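Local coordinates for F420-H2 Dependent Reductase A (PDB 3H96), which acts as a coenzyme F420H2-dependent reductase, probably able to work on quinones, and belongs to one of two mycobacterial families of such reductases that degrade aflatoxins, at residues V35-R40 against W77-T83; F65-G70 against F122-K128. All blocks are in the same frame, centred on the assembly; numbering follows the deposited sequence.

Contact 1: V35-R40 against W77-T83; sequences VHHVGR and WYYNLTT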
ATOM      1  N   VAL A  35      -5.026   5.293   1.492  1.00 10.39           N
ATOM      2  CA  VAL A  35      -4.764   5.674   0.097  1.00 10.50           C
ATOM      3  C   VAL A  35      -6.081   6.092  -0.509  1.00 10.84           C
ATOM      4  O   VAL A  35      -7.060   5.294  -0.540  1.00 10.66           O
ATOM      5  CB  VAL A  35      -4.163   4.500  -0.683  1.00 10.76           C
ATOM      6  CG1 VAL A  35      -4.033   4.851  -2.199  1.00 10.29           C
ATOM      7  CG2 VAL A  35      -2.819   3.981   0.037  1.00  7.86           C
ATOM      8  N   HIS A  36      -6.149   7.328  -0.991  1.00 12.29           N
ATOM      9  CA  HIS A  36      -7.360   7.775  -1.707  1.00 13.54           C
ATOM     10  C   HIS A  36      -7.085   7.522  -3.172  1.00 13.95           C
ATOM     11  O   HIS A  36      -6.081   8.034  -3.708  1.00 15.41           O
ATOM     12  CB  HIS A  36      -7.627   9.298  -1.542  1.00 14.50           C
ATOM     13  CG  HIS A  36      -8.039   9.711  -0.170  1.00 16.15           C
ATOM     14  ND1 HIS A  36      -7.237   9.527   0.935  1.00 19.31           N
ATOM     15  CD2 HIS A  36      -9.148  10.351   0.271  1.00 17.62           C
ATOM     16  CE1 HIS A  36      -7.842  10.003   2.006  1.00 17.15           C
ATOM     17  NE2 HIS A  36      -8.996  10.531   1.623  1.00 22.46           N
ATOM     18  N   HIS A  37      -7.969   6.770  -3.825  1.00 12.85           N
ATOM     19  CA  HIS A  37      -7.797   6.419  -5.210  1.00 13.10           C
ATOM     20  C   HIS A  37      -9.142   6.562  -5.920  1.00 14.30           C
ATOM     21  O   HIS A  37     -10.213   6.758  -5.269  1.00 12.49           O
ATOM     22  CB  HIS A  37      -7.178   4.996  -5.400  1.00 12.73           C
ATOM     23  CG  HIS A  37      -7.884   3.916  -4.636  1.00 13.47           C
ATOM     24  ND1 HIS A  37      -8.658   2.951  -5.256  1.00 12.68           N
ATOM     25  CD2 HIS A  37      -7.961   3.663  -3.305  1.00 11.61           C
ATOM     26  CE1 HIS A  37      -9.199   2.169  -4.337  1.00 11.02           C
ATOM     27  NE2 HIS A  37      -8.765   2.560  -3.145  1.00 10.37           N
ATOM     28  N   VAL A  38      -9.090   6.455  -7.247  1.00 13.86           N
ATOM     29  CA  VAL A  38     -10.293   6.612  -8.020  0.50 14.68           C
ATOM     30  C   VAL A  38     -10.349   5.523  -9.068  1.00 14.43           C
ATOM     31  O   VAL A  38      -9.354   5.240  -9.746  1.00 14.54           O
ATOM     32  CB  VAL A  38     -10.363   8.033  -8.658  0.50 14.85           C
ATOM     33  CG1 VAL A  38      -9.707   8.052 -10.027  0.50 15.35           C
ATOM     34  CG2 VAL A  38     -11.818   8.518  -8.773  0.50 16.01           C
ATOM     35  N   GLY A  39     -11.521   4.901  -9.186  1.00 14.57           N
ATOM     36  CA  GLY A  39     -11.683   3.731 -10.076  1.00 13.30           C
ATOM     37  C   GLY A  39     -11.374   4.088 -11.517  1.00 12.95           C
ATOM     38  O   GLY A  39     -11.975   5.017 -12.057  1.00 11.78           O
ATOM     39  N   ARG A  40     -10.391   3.389 -12.105  1.00 11.21           N
ATOM     40  CA  ARG A  40      -9.963   3.668 -13.439  1.00 11.46           C
ATOM     41  C   ARG A  40     -11.076   3.395 -14.459  1.00 12.18           C
ATOM     42  O   ARG A  40     -11.010   3.879 -15.561  1.00 14.16           O
ATOM     43  CB  ARG A  40      -8.707   2.878 -13.749  1.00 11.18           C
ATOM     44  CG  ARG A  40      -8.925   1.345 -13.662  1.00 12.18           C
ATOM     45  CD  ARG A  40      -7.896   0.597 -14.509  1.00 16.06           C
ATOM     46  NE  ARG A  40      -8.235  -0.831 -14.540  1.00 18.50           N
ATOM     47  CZ  ARG A  40      -7.906  -1.663 -15.523  1.00 18.84           C
ATOM     48  NH1 ARG A  40      -7.159  -1.247 -16.546  1.00 11.52           N
ATOM     49  NH2 ARG A  40      -8.297  -2.929 -15.447  1.00 16.70           N
ATOM     50  N   TRP A  77      -7.186  -1.145  -6.361  1.00  8.36           N
ATOM     51  CA  TRP A  77      -6.420   0.108  -6.104  1.00  8.16           C
ATOM     52  C   TRP A  77      -5.075   0.246  -6.885  1.00  8.51           C
ATOM     53  O   TRP A  77      -4.648   1.338  -7.280  1.00 11.10           O
ATOM     54  CB  TRP A  77      -6.245   0.361  -4.618  1.00  9.17           C
ATOM     55  CG  TRP A  77      -5.405  -0.630  -3.859  1.00  7.71           C
ATOM     56  CD1 TRP A  77      -5.876  -1.670  -3.062  1.00  7.89           C
ATOM     57  CD2 TRP A  77      -3.983  -0.684  -3.799  1.00  9.08           C
ATOM     58  NE1 TRP A  77      -4.792  -2.350  -2.504  1.00  9.83           N
ATOM     59  CE2 TRP A  77      -3.636  -1.773  -2.961  1.00  9.14           C
ATOM     60  CE3 TRP A  77      -2.954   0.073  -4.381  1.00  8.90           C
ATOM     61  CZ2 TRP A  77      -2.331  -2.079  -2.656  1.00 12.04           C
ATOM     62  CZ3 TRP A  77      -1.661  -0.263  -4.119  1.00 10.71           C
ATOM     63  CH2 TRP A  77      -1.344  -1.324  -3.242  1.00 10.59           C
ATOM     64  N   TYR A  78      -4.443  -0.892  -7.163  1.00  7.97           N
ATOM     65  CA  TYR A  78      -3.185  -0.946  -7.875  1.00  7.95           C
ATOM     66  C   TYR A  78      -3.365  -0.301  -9.248  1.00  8.22           C
ATOM     67  O   TYR A  78      -2.629   0.632  -9.582  1.00  9.50           O
ATOM     68  CB  TYR A  78      -2.664  -2.398  -7.962  1.00  8.08           C
ATOM     69  CG  TYR A  78      -1.615  -2.571  -9.052  1.00  8.80           C
ATOM     70  CD1 TYR A  78      -0.330  -2.062  -8.900  1.00  9.94           C
ATOM     71  CD2 TYR A  78      -1.929  -3.220 -10.262  1.00  8.94           C
ATOM     72  CE1 TYR A  78       0.597  -2.146  -9.934  1.00 12.97           C
ATOM     73  CE2 TYR A  78      -0.986  -3.317 -11.310  1.00 13.39           C
ATOM     74  CZ  TYR A  78       0.263  -2.790 -11.125  1.00 11.81           C
ATOM     75  OH  TYR A  78       1.202  -2.888 -12.107  1.00 17.17           O
ATOM     76  N   TYR A  79      -4.380  -0.744 -10.019  1.00  9.99           N
ATOM     77  CA  TYR A  79      -4.640  -0.232 -11.369  1.00 10.56           C
ATOM     78  C   TYR A  79      -5.091   1.207 -11.255  1.00 11.31           C
ATOM     79  O   TYR A  79      -4.816   2.027 -12.144  1.00 12.21           O
ATOM     80  CB  TYR A  79      -5.751  -1.069 -12.052  1.00 11.55           C
ATOM     81  CG  TYR A  79      -5.258  -2.461 -12.299  1.00 14.08           C
ATOM     82  CD1 TYR A  79      -4.292  -2.714 -13.299  1.00 16.31           C
ATOM     83  CD2 TYR A  79      -5.680  -3.492 -11.521  1.00 13.47           C
ATOM     84  CE1 TYR A  79      -3.815  -3.989 -13.514  1.00 15.60           C
ATOM     85  CE2 TYR A  79      -5.231  -4.752 -11.710  1.00 12.69           C
ATOM     86  CZ  TYR A  79      -4.310  -5.007 -12.710  1.00 17.40           C
ATOM     87  OH  TYR A  79      -3.809  -6.253 -12.866  1.00 13.23           O
ATOM     88  N   ASN A  80      -5.873   1.505 -10.210  1.00 13.05           N
ATOM     89  CA  ASN A  80      -6.364   2.887 -10.036  1.00 12.51           C
ATOM     90  C   ASN A  80      -5.193   3.858  -9.874  1.00 12.73           C
ATOM     91  O   ASN A  80      -5.146   4.921 -10.519  1.00 12.19           O
ATOM     92  CB  ASN A  80      -7.243   2.939  -8.802  1.00 11.77           C
ATOM     93  CG  ASN A  80      -8.595   2.220  -9.022  1.00 12.89           C
ATOM     94  OD1 ASN A  80      -8.891   1.763 -10.107  1.00 11.52           O
ATOM     95  ND2 ASN A  80      -9.369   2.093  -7.978  1.00  9.43           N
ATOM     96  N   LEU A  81      -4.240   3.499  -9.004  1.00 11.95           N
ATOM     97  CA  LEU A  81      -3.079   4.379  -8.773  1.00 11.46           C
ATOM     98  C   LEU A  81      -2.156   4.540  -9.993  1.00 13.06           C
ATOM     99  O   LEU A  81      -1.828   5.672 -10.360  1.00 13.30           O
ATOM    100  CB  LEU A  81      -2.289   3.926  -7.547  1.00 12.96           C
ATOM    101  CG  LEU A  81      -2.979   4.055  -6.172  1.00 14.17           C
ATOM    102  CD1 LEU A  81      -1.961   3.713  -5.036  1.00 14.26           C
ATOM    103  CD2 LEU A  81      -3.420   5.511  -6.043  1.00 13.72           C
ATOM    104  N   THR A  82      -1.792   3.429 -10.657  1.00 13.74           N
ATOM    105  CA  THR A  82      -0.837   3.489 -11.750  1.00 15.70           C
ATOM    106  C   THR A  82      -1.508   4.149 -12.967  1.00 17.04           C
ATOM    107  O   THR A  82      -0.819   4.679 -13.847  1.00 18.98           O
ATOM    108  CB  THR A  82      -0.370   2.108 -12.156  1.00 15.92           C
ATOM    109  OG1 THR A  82      -1.515   1.303 -12.550  1.00 15.86           O
ATOM    110  CG2 THR A  82       0.472   1.432 -10.993  1.00 14.62           C
ATOM    111  N   THR A  83      -2.837   4.067 -13.038  1.00 15.70           N
ATOM    112  CA  THR A  83      -3.566   4.777 -14.078  1.00 15.69           C
ATOM    113  C   THR A  83      -3.566   6.281 -13.832  1.00 16.33           C
ATOM    114  O   THR A  83      -3.258   7.079 -14.742  1.00 18.36           O
ATOM    115  CB  THR A  83      -5.002   4.278 -14.256  1.00 16.60           C
ATOM    116  OG1 THR A  83      -4.976   2.945 -14.784  1.00 11.52           O
ATOM    117  CG2 THR A  83      -5.735   5.214 -15.245  1.00 15.92           C
TER
HETATM  118  O   HOH W   1      -6.352   6.655  -8.345  1.00 13.30           O
HETATM  119  O   HOH W   2      -7.691   5.653 -11.704  1.00 24.67           O
HETATM  120  O   HOH W   3      -6.434   1.903 -17.012  1.00 20.20           O

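Contact 2: F65-G70 against F122-K128; sequences FASKAG and FADYEKK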
ATOM      1  N   PHE A  65       2.213  -2.321  -1.172  1.00  7.81           N
ATOM      2  CA  PHE A  65       2.398  -3.676  -1.720  1.00  8.78           C
ATOM      3  C   PHE A  65       1.075  -4.085  -2.168  1.00  8.52           C
ATOM      4  O   PHE A  65       0.147  -4.194  -1.326  1.00  9.84           O
ATOM      5  CB  PHE A  65       2.887  -4.632  -0.580  1.00  8.90           C
ATOM      6  CG  PHE A  65       4.219  -4.217  -0.035  1.00 11.45           C
ATOM      7  CD1 PHE A  65       5.439  -4.638  -0.677  1.00  8.82           C
ATOM      8  CD2 PHE A  65       4.292  -3.268   0.976  1.00 13.13           C
ATOM      9  CE1 PHE A  65       6.656  -4.162  -0.257  1.00 10.49           C
ATOM     10  CE2 PHE A  65       5.554  -2.790   1.412  1.00  8.69           C
ATOM     11  CZ  PHE A  65       6.715  -3.236   0.814  1.00 13.29           C
ATOM     12  N   ALA A  66       0.932  -4.369  -3.454  1.00  9.20           N
ATOM     13  CA  ALA A  66      -0.394  -4.772  -3.966  1.00  9.59           C
ATOM     14  C   ALA A  66      -0.673  -6.263  -3.748  1.00 11.83           C
ATOM     15  O   ALA A  66      -0.895  -7.016  -4.709  1.00 13.00           O
ATOM     16  CB  ALA A  66      -0.536  -4.363  -5.458  1.00 10.00           C
ATOM     17  N   SER A  67      -0.615  -6.686  -2.494  1.00 10.68           N
ATOM     18  CA  SER A  67      -0.554  -8.091  -2.115  1.00 13.20           C
ATOM     19  C   SER A  67      -1.919  -8.803  -2.135  1.00 14.51           C
ATOM     20  O   SER A  67      -2.028  -9.979  -2.530  1.00 15.05           O
ATOM     21  CB  SER A  67       0.053  -8.159  -0.701  1.00 11.40           C
ATOM     22  OG  SER A  67      -0.596  -7.253   0.176  1.00 13.64           O
ATOM     23  N   LYS A  68      -2.960  -8.085  -1.742  1.00 15.37           N
ATOM     24  CA  LYS A  68      -4.319  -8.656  -1.710  1.00 18.23           C
ATOM     25  C   LYS A  68      -4.324 -10.071  -1.074  1.00 19.11           C
ATOM     26  O   LYS A  68      -4.925 -11.010  -1.602  1.00 19.85           O
ATOM     27  CB  LYS A  68      -4.956  -8.674  -3.119  1.00 18.35           C
ATOM     28  CG  LYS A  68      -6.450  -8.955  -3.061  1.00 21.12           C
ATOM     29  CD  LYS A  68      -7.167  -8.334  -4.222  1.00 25.12           C
ATOM     30  CE  LYS A  68      -7.535  -9.311  -5.269  1.00 28.29           C
ATOM     31  NZ  LYS A  68      -8.939  -9.751  -5.074  1.00 28.76           N
ATOM     32  N   ALA A  69      -3.580 -10.196   0.021  1.00 19.16           N
ATOM     33  CA  ALA A  69      -3.458 -11.441   0.793  1.00 20.18           C
ATOM     34  C   ALA A  69      -3.090 -12.632  -0.094  1.00 20.37           C
ATOM     35  O   ALA A  69      -3.533 -13.771   0.160  1.00 19.00           O
ATOM     36  CB  ALA A  69      -4.817 -11.733   1.556  1.00 21.63           C
ATOM     37  N   GLY A  70      -2.317 -12.390  -1.146  1.00 18.65           N
ATOM     38  CA  GLY A  70      -1.803 -13.529  -1.925  1.00 18.06           C
ATOM     39  C   GLY A  70      -2.903 -14.154  -2.801  1.00 18.87           C
ATOM     40  O   GLY A  70      -2.787 -15.297  -3.240  1.00 18.19           O
ATOM     41  N   PHE A 122       4.055 -11.753   4.406  1.00 12.94           N
ATOM     42  CA  PHE A 122       4.301 -11.298   3.029  1.00 14.94           C
ATOM     43  C   PHE A 122       5.053 -12.369   2.190  1.00 16.37           C
ATOM     44  O   PHE A 122       4.816 -12.454   0.973  1.00 15.86           O
ATOM     45  CB  PHE A 122       4.960  -9.940   2.976  1.00 12.89           C
ATOM     46  CG  PHE A 122       3.965  -8.797   3.215  1.00 16.66           C
ATOM     47  CD1 PHE A 122       3.376  -8.129   2.140  1.00 12.34           C
ATOM     48  CD2 PHE A 122       3.592  -8.440   4.516  1.00 12.21           C
ATOM     49  CE1 PHE A 122       2.416  -7.111   2.355  1.00 15.79           C
ATOM     50  CE2 PHE A 122       2.616  -7.441   4.726  1.00 18.48           C
ATOM     51  CZ  PHE A 122       2.061  -6.780   3.645  1.00 16.25           C
ATOM     52  N   ALA A 123       5.912 -13.169   2.839  1.00 16.09           N
ATOM     53  CA  ALA A 123       6.595 -14.245   2.126  1.00 17.91           C
ATOM     54  C   ALA A 123       5.591 -15.335   1.755  1.00 20.09           C
ATOM     55  O   ALA A 123       5.687 -15.942   0.700  1.00 19.03           O
ATOM     56  CB  ALA A 123       7.808 -14.857   2.946  1.00 19.08           C
ATOM     57  N   ASP A 124       4.593 -15.552   2.598  1.00 19.85           N
ATOM     58  CA  ASP A 124       3.551 -16.521   2.232  1.00 20.02           C
ATOM     59  C   ASP A 124       2.756 -15.999   1.038  1.00 18.32           C
ATOM     60  O   ASP A 124       2.434 -16.764   0.120  1.00 17.07           O
ATOM     61  CB  ASP A 124       2.652 -16.838   3.440  1.00 21.71           C
ATOM     62  CG  ASP A 124       1.563 -17.907   3.120  1.00 30.57           C
ATOM     63  OD1 ASP A 124       1.921 -19.077   2.853  1.00 37.55           O
ATOM     64  OD2 ASP A 124       0.345 -17.569   3.089  1.00 38.08           O
ATOM     65  N   TYR A 125       2.465 -14.683   0.977  1.00 16.53           N
ATOM     66  CA  TYR A 125       1.680 -14.196  -0.174  1.00 16.61           C
ATOM     67  C   TYR A 125       2.430 -14.492  -1.456  1.00 18.19           C
ATOM     68  O   TYR A 125       1.830 -14.843  -2.467  1.00 16.27           O
ATOM     69  CB  TYR A 125       1.383 -12.700  -0.121  1.00 16.59           C
ATOM     70  CG  TYR A 125       0.678 -12.262   1.139  1.00 18.33           C
ATOM     71  CD1 TYR A 125      -0.201 -13.114   1.835  1.00 24.15           C
ATOM     72  CD2 TYR A 125       0.864 -10.981   1.613  1.00 21.53           C
ATOM     73  CE1 TYR A 125      -0.854 -12.676   2.998  1.00 25.48           C
ATOM     74  CE2 TYR A 125       0.253 -10.552   2.716  1.00 24.87           C
ATOM     75  CZ  TYR A 125      -0.617 -11.375   3.407  1.00 28.63           C
ATOM     76  OH  TYR A 125      -1.191 -10.863   4.545  1.00 30.59           O
ATOM     77  N   GLU A 126       3.750 -14.326  -1.407  1.00 17.30           N
ATOM     78  CA  GLU A 126       4.487 -14.522  -2.606  1.00 19.63           C
ATOM     79  C   GLU A 126       4.534 -16.021  -2.981  1.00 21.19           C
ATOM     80  O   GLU A 126       4.548 -16.348  -4.180  1.00 18.78           O
ATOM     81  CB  GLU A 126       5.881 -13.952  -2.440  1.00 20.52           C
ATOM     82  CG  GLU A 126       6.161 -13.094  -3.581  1.00 24.86           C
ATOM     83  CD  GLU A 126       7.390 -12.244  -3.458  1.00 24.24           C
ATOM     84  OE1 GLU A 126       8.309 -12.585  -2.661  1.00 24.59           O
ATOM     85  OE2 GLU A 126       7.399 -11.239  -4.197  1.00 22.72           O
ATOM     86  N   LYS A 127       4.552 -16.921  -1.977  1.00 21.88           N
ATOM     87  CA  LYS A 127       4.499 -18.346  -2.321  1.00 24.72           C
ATOM     88  C   LYS A 127       3.144 -18.708  -2.936  1.00 24.13           C
ATOM     89  O   LYS A 127       3.112 -19.438  -3.907  1.00 25.46           O
ATOM     90  CB  LYS A 127       4.855 -19.268  -1.136  1.00 26.81           C
ATOM     91  CG  LYS A 127       6.311 -19.033  -0.630  1.00 31.31           C
ATOM     92  CD  LYS A 127       6.921 -20.222   0.096  1.00 39.81           C
ATOM     93  CE  LYS A 127       8.395 -20.421  -0.357  1.00 39.69           C
ATOM     94  NZ  LYS A 127       8.653 -21.849  -0.796  1.00 42.01           N
ATOM     95  N   LYS A 128       2.045 -18.212  -2.375  1.00 22.74           N
ATOM     96  CA  LYS A 128       0.684 -18.306  -2.987  1.00 22.96           C
ATOM     97  C   LYS A 128       0.530 -17.787  -4.430  1.00 20.91           C
ATOM     98  O   LYS A 128      -0.300 -18.259  -5.172  1.00 20.86           O
ATOM     99  CB  LYS A 128      -0.349 -17.548  -2.105  1.00 21.53           C
ATOM    100  CG  LYS A 128      -0.659 -18.246  -0.764  1.00 26.14           C
ATOM    101  CD  LYS A 128      -1.816 -17.550  -0.002  1.00 32.87           C
ATOM    102  CE  LYS A 128      -3.213 -17.847  -0.663  1.00 36.38           C
ATOM    103  NZ  LYS A 128      -4.347 -17.561   0.315  1.00 44.07           N
TER
HETATM  104  O   HOH W   4      -3.444 -15.632   2.277  1.00 29.62           O
HETATM  105  O   HOH W   5      -2.698 -16.927  -6.020  1.00 28.61           O

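Contact 1: V35-R40 against W77-T83
N80 of helix 76-84 grips H37 and R40 with the two ends of a single amide, tying the helix to the end of strand 32-38 and the turn beyond it. N80 ND2 donates to H37 ND1 at 2.9 Å in an almost straight bond (170° at the hydrogen), with the imidazole and the amide each having its partner in its own plane. The amide's other end, N80 OD1, accepts from R40 N at 3.0 Å, and that N-H comes from well above the carbonyl plane. Held by one donor and one acceptor, the amide has its rotation fixed.

The H37 ring is also met over a face: W77 CB lies 3.5 Å from the ring centroid as a CH-pi contact, and the indole turns an edge toward the imidazole. H37 CG sits between the backbone N and the carbonyl carbon (chi1 51°), which swings the ring over to the helix. Deeper in, V35 CG1 meets L81 CD1 at 3.7 Å, while L81 CD2 packs on H37 CB. At the outer end the extended R40 chain runs alongside Y79, with R40 NE 3.5 Å from Y79 CB. A water donates to both V38 O (2.6 Å) and N80 O (2.9 Å); another joins R40 NH1 to T83 OG1, a hydroxyl that itself donates back to Y79 O.

A second shell holds these groups in place: T48 of strand 45-51 hydrogen-bonds H37 NE2, and N74 does the same for Y79 OH. The axes of helix segment 77-83 and strand segment 35-38 run at 79° to each other. W77 and L81 both lean on L138 of strand 137-142, W77 also touches M50 of strand 45-51, and L81 reaches A87 of strand 86-91.

Contact 2: F65-G70 against F122-K128
F65, S67, A69 and G70 pack against F122, Y125 and K128 without a direct hydrogen bond: a helix-on-loop contact in the split beta-barrel of the PNPOX-like flavoproteins, where helix 121-128 lies against the loop leaving strand 61-65. An inverse gamma turn centred on A66 takes the chain off the strand. K68, A69 and G70 then all adopt positive phi, and G70 N bonds back to S67 O, closing a tight turn that sets A69 and G70 beside the helix. R133 fastens the same bend, binding the carbonyls of A66 and S67.

Y125 is the main bearing surface. A69 CA stands over one face of its ring, 3.8 Å from the centroid in a CH-pi contact, and S67 CB comes within 3.7 Å of Y125 CD2. With no side chain on G70, the backbones close up until G70 CA is 4.0 Å from Y125 CA. F122 CE1 touches F65 CB at 3.9 Å, the two rings meeting obliquely beside helix 105-118. K128 bends at chi3 (74°) and curls back over the loop; there a water donates to A69 O at 2.8 Å and accepts from K128 NZ at 2.9 Å.

Overall arrangement
Contacts 1 and 2 have centres about 19 Å apart, and their segments interleave along the chain: 35-40, 65-70, 77-83, then 122-128. Segment 65-70, the end of strand 61-65 and the loop after it, therefore comes between the two halves of contact 1 and leads on to helix 76-84. The two contacts meet directly, since W77 CZ2 lies 3.5 Å from F65 O and Y78 CB packs on the A66 side chain. Both draw on the same antiparallel sheet, in which strand 137-142, touched by helix 76-84, is the neighbour of strand 61-65. Together they link strand 32-38, helix 76-84, the loop and helix 121-128 into one connected stretch of packing on the barrel.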